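Local coordinates for putative endonuclease/exonuclease/phosphatase family protein (Bacteroides vulgatus ATCC 8482, PDB 3G6S) that is a putative member of the endonuclease/exonuclease/phosphatase family, probably a nuclease that hydrolyses phosphodiester bonds, at residues A[109-121]-A[133-146]. Residues are numbered along the deposited sequence; the frame is centred on the assembly and turned at random.
Sequences GWDAVCVRIATWA and MAVNTHFDHVGEEA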
# COMPACT_ATOMS: atom_id res chain seq x y z
N GLY A 109 -6.68 -8.83 16.27
CA GLY A 109 -8.01 -9.28 15.91
C GLY A 109 -8.12 -10.66 15.30
O GLY A 109 -7.34 -11.03 14.43
N TRP A 110 -9.10 -11.44 15.77
CA TRP A 110 -9.34 -12.77 15.24
C TRP A 110 -8.08 -13.65 15.17
O TRP A 110 -7.25 -13.63 16.07
CB TRP A 110 -9.95 -12.63 13.85
CG TRP A 110 -11.12 -11.69 13.82
CD1 TRP A 110 -12.38 -11.94 14.28
CD2 TRP A 110 -11.13 -10.34 13.33
NE1 TRP A 110 -13.18 -10.83 14.11
CE2 TRP A 110 -12.43 -9.83 13.53
CE3 TRP A 110 -10.16 -9.51 12.74
CZ2 TRP A 110 -12.80 -8.53 13.17
CZ3 TRP A 110 -10.52 -8.21 12.38
CH2 TRP A 110 -11.83 -7.74 12.59
N ASP A 111 -7.96 -14.41 14.09
CA ASP A 111 -6.84 -15.32 13.85
C ASP A 111 -5.48 -14.63 13.88
O ASP A 111 -4.45 -15.29 13.94
CB ASP A 111 -6.99 -15.98 12.48
CG ASP A 111 -8.21 -16.86 12.39
OD1 ASP A 111 -9.24 -16.51 12.99
OD2 ASP A 111 -8.13 -17.91 11.71
N ALA A 112 -5.49 -13.30 13.82
CA ALA A 112 -4.27 -12.50 13.81
C ALA A 112 -3.12 -13.04 14.65
O ALA A 112 -3.32 -13.66 15.69
CB ALA A 112 -4.58 -11.07 14.22
N VAL A 113 -1.90 -12.81 14.17
CA VAL A 113 -0.69 -13.24 14.86
C VAL A 113 0.12 -12.00 15.23
O VAL A 113 0.94 -12.04 16.16
CB VAL A 113 0.16 -14.17 13.96
CG1 VAL A 113 1.55 -14.33 14.54
CG2 VAL A 113 -0.51 -15.52 13.85
N CYS A 114 -0.12 -10.91 14.51
CA CYS A 114 0.55 -9.63 14.73
C CYS A 114 -0.47 -8.52 14.56
O CYS A 114 -1.36 -8.61 13.72
CB CYS A 114 1.66 -9.41 13.69
SG CYS A 114 3.00 -10.62 13.70
N VAL A 115 -0.35 -7.46 15.36
CA VAL A 115 -1.28 -6.35 15.26
C VAL A 115 -1.20 -5.76 13.84
O VAL A 115 -0.12 -5.61 13.27
CB VAL A 115 -0.95 -5.25 16.31
CG1 VAL A 115 0.50 -4.79 16.17
CG2 VAL A 115 -1.90 -4.07 16.14
N ARG A 116 -2.35 -5.44 13.26
CA ARG A 116 -2.39 -4.90 11.91
C ARG A 116 -3.19 -3.59 11.83
O ARG A 116 -4.07 -3.34 12.66
CB ARG A 116 -2.99 -5.94 10.95
CG ARG A 116 -2.18 -7.23 10.87
CD ARG A 116 -0.80 -7.01 10.26
NE ARG A 116 0.09 -8.14 10.52
CZ ARG A 116 1.29 -8.29 9.98
NH1 ARG A 116 1.76 -7.39 9.13
NH2 ARG A 116 2.03 -9.35 10.28
N ILE A 117 -2.88 -2.76 10.84
CA ILE A 117 -3.57 -1.49 10.68
C ILE A 117 -3.79 -1.09 9.22
O ILE A 117 -3.24 -1.68 8.29
CB ILE A 117 -2.80 -0.31 11.32
CG1 ILE A 117 -1.41 -0.21 10.68
CG2 ILE A 117 -2.73 -0.49 12.82
CD1 ILE A 117 -0.59 0.96 11.18
N ALA A 118 -4.61 -0.06 9.06
CA ALA A 118 -4.91 0.51 7.75
C ALA A 118 -4.88 2.02 7.95
O ALA A 118 -5.45 2.53 8.91
CB ALA A 118 -6.29 0.07 7.28
N THR A 119 -4.17 2.74 7.09
CA THR A 119 -4.12 4.19 7.19
C THR A 119 -4.84 4.72 5.95
O THR A 119 -4.62 4.22 4.85
CB THR A 119 -2.66 4.72 7.24
OG1 THR A 119 -2.09 4.41 8.52
CG2 THR A 119 -2.61 6.23 7.02
N TRP A 120 -5.72 5.70 6.14
CA TRP A 120 -6.48 6.27 5.04
C TRP A 120 -6.41 7.78 5.01
O TRP A 120 -6.02 8.41 5.98
CB TRP A 120 -7.96 5.86 5.12
CG TRP A 120 -8.67 6.37 6.34
CD1 TRP A 120 -8.81 5.72 7.52
CD2 TRP A 120 -9.30 7.65 6.51
NE1 TRP A 120 -9.49 6.51 8.42
CE2 TRP A 120 -9.81 7.70 7.82
CE3 TRP A 120 -9.49 8.76 5.67
CZ2 TRP A 120 -10.48 8.81 8.33
CZ3 TRP A 120 -10.17 9.88 6.18
CH2 TRP A 120 -10.66 9.89 7.50
N ALA A 121 -6.83 8.35 3.88
CA ALA A 121 -6.82 9.79 3.72
C ALA A 121 -7.76 10.22 2.61
O ALA A 121 -7.77 9.63 1.53
CB ALA A 121 -5.42 10.27 3.43
N MSE A 133 -10.35 8.89 -2.24
CA MSE A 133 -9.79 8.37 -1.02
C MSE A 133 -8.72 7.34 -1.27
O MSE A 133 -8.76 6.58 -2.25
CB MSE A 133 -10.90 7.77 -0.17
CG MSE A 133 -10.40 7.20 1.14
SE MSE A 133 -11.83 6.32 2.05
CE MSE A 133 -11.24 6.65 3.85
N ALA A 134 -7.75 7.32 -0.38
CA ALA A 134 -6.66 6.37 -0.46
C ALA A 134 -6.62 5.60 0.85
O ALA A 134 -6.71 6.19 1.93
CB ALA A 134 -5.35 7.09 -0.68
N VAL A 135 -6.50 4.29 0.74
CA VAL A 135 -6.41 3.43 1.92
C VAL A 135 -5.23 2.50 1.69
O VAL A 135 -5.14 1.85 0.65
CB VAL A 135 -7.70 2.60 2.13
CG1 VAL A 135 -7.57 1.72 3.37
CG2 VAL A 135 -8.89 3.54 2.30
N ASN A 136 -4.32 2.46 2.66
CA ASN A 136 -3.12 1.64 2.59
C ASN A 136 -3.11 0.72 3.80
O ASN A 136 -3.29 1.17 4.93
CB ASN A 136 -1.88 2.52 2.62
CG ASN A 136 -0.63 1.72 2.41
OD1 ASN A 136 -0.53 0.96 1.44
ND2 ASN A 136 0.35 1.90 3.30
N THR A 137 -2.88 -0.56 3.57
CA THR A 137 -2.90 -1.48 4.69
C THR A 137 -1.88 -2.62 4.58
O THR A 137 -1.21 -2.75 3.56
CB THR A 137 -4.33 -2.04 4.85
OG1 THR A 137 -4.39 -2.92 5.97
CG2 THR A 137 -4.74 -2.79 3.59
N HIS A 138 -1.77 -3.43 5.64
CA HIS A 138 -0.86 -4.59 5.69
C HIS A 138 -1.59 -5.71 6.44
O HIS A 138 -1.79 -5.62 7.64
CB HIS A 138 0.43 -4.25 6.46
CG HIS A 138 1.52 -5.26 6.27
ND1 HIS A 138 1.32 -6.46 5.61
CD2 HIS A 138 2.83 -5.23 6.60
CE1 HIS A 138 2.46 -7.12 5.55
NE2 HIS A 138 3.39 -6.40 6.14
N PHE A 139 -1.98 -6.77 5.72
CA PHE A 139 -2.71 -7.90 6.30
C PHE A 139 -1.85 -8.93 7.04
O PHE A 139 -0.63 -8.96 6.89
CB PHE A 139 -3.49 -8.62 5.19
CG PHE A 139 -4.83 -7.99 4.89
CD1 PHE A 139 -5.03 -6.63 5.04
CD2 PHE A 139 -5.88 -8.77 4.41
CE1 PHE A 139 -6.27 -6.05 4.72
CE2 PHE A 139 -7.11 -8.20 4.10
CZ PHE A 139 -7.30 -6.84 4.25
N ASP A 140 -2.51 -9.77 7.84
CA ASP A 140 -1.86 -10.83 8.61
C ASP A 140 -1.61 -12.03 7.69
O ASP A 140 -2.48 -12.42 6.91
CB ASP A 140 -2.75 -11.27 9.78
CG ASP A 140 -2.09 -12.33 10.66
OD1 ASP A 140 -2.79 -12.91 11.51
OD2 ASP A 140 -0.88 -12.58 10.51
N HIS A 141 -0.42 -12.63 7.79
CA HIS A 141 -0.08 -13.78 6.96
C HIS A 141 -0.63 -15.09 7.52
O HIS A 141 -0.86 -16.05 6.77
CB HIS A 141 1.43 -13.88 6.81
CG HIS A 141 2.16 -13.91 8.11
ND1 HIS A 141 2.93 -14.98 8.51
CD2 HIS A 141 2.22 -13.00 9.11
CE1 HIS A 141 3.44 -14.73 9.71
NE2 HIS A 141 3.02 -13.53 10.09
N VAL A 142 -0.85 -15.14 8.83
CA VAL A 142 -1.37 -16.35 9.46
C VAL A 142 -2.89 -16.34 9.67
O VAL A 142 -3.56 -17.33 9.38
CB VAL A 142 -0.69 -16.60 10.82
CG1 VAL A 142 -1.29 -17.83 11.48
CG2 VAL A 142 0.81 -16.79 10.62
N GLY A 143 -3.43 -15.23 10.17
CA GLY A 143 -4.86 -15.14 10.43
C GLY A 143 -5.80 -15.17 9.24
O GLY A 143 -5.92 -14.18 8.51
N GLU A 144 -6.48 -16.29 9.04
CA GLU A 144 -7.42 -16.40 7.92
C GLU A 144 -8.66 -15.57 8.14
O GLU A 144 -9.00 -14.72 7.32
CB GLU A 144 -7.84 -17.84 7.71
CG GLU A 144 -6.82 -18.68 6.99
CD GLU A 144 -7.46 -19.77 6.16
OE1 GLU A 144 -8.24 -19.43 5.24
OE2 GLU A 144 -7.19 -20.96 6.43
N GLU A 145 -9.33 -15.82 9.25
CA GLU A 145 -10.54 -15.09 9.54
C GLU A 145 -10.21 -13.61 9.62
O GLU A 145 -10.96 -12.78 9.10
CB GLU A 145 -11.15 -15.57 10.86
CG GLU A 145 -12.53 -15.03 11.14
CD GLU A 145 -13.44 -15.12 9.92
OE1 GLU A 145 -13.41 -16.16 9.22
OE2 GLU A 145 -14.20 -14.16 9.67
N ALA A 146 -9.09 -13.27 10.25
CA ALA A 146 -8.69 -11.87 10.38
C ALA A 146 -8.62 -11.21 9.01
O ALA A 146 -9.06 -10.07 8.84
CB ALA A 146 -7.34 -11.76 11.07
O HOH W 1 -5.68 -19.29 10.76
O HOH W 2 -0.51 -3.63 9.24
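Thr-119 and Asn-136 exchange two backbone hydrogen bonds, and Ala-121 and Ala-134 repeat the pattern two residues nearer the turn. Their strands, 117-125 and 131-138, are neighbours in one of the two beta-sheets of a DNase I-like fold, with strand 88-97 on the outer side of 117-125. Past Ala-118, Thr-137 OG1 donates to Ile-117 O at 2.9 Å from above the carbonyl plane, and a water bridges Ile-117 N and His-138 O.

Apolar contacts line the Trp-120 side, where CE of Met-133, a selenomethionine, comes to 3.3 Å from Trp-120 CE3.

Arg-116 reaches across the middle of the contact. With its chain bent at chi2 (-66°), NH1 sits 3.4 Å above the centre of the His-138 ring, while NH2 lies 4.4 Å from Asp-140 OD2, too far for a salt bridge. A leucine in its place would probably cost the His-138 ring its polar cover and Asp-140 this nearby charge.

Beyond it, Asp-140 OD2 accepts from Val-142 N in an Asx turn leading to the N-cap Gly-143, and Asp-111 OD2 weakly accepts from Glu-145 N. Backbone pairing thus fixes the hairpin, whereas side chains join the loop to the start of helix 144-161.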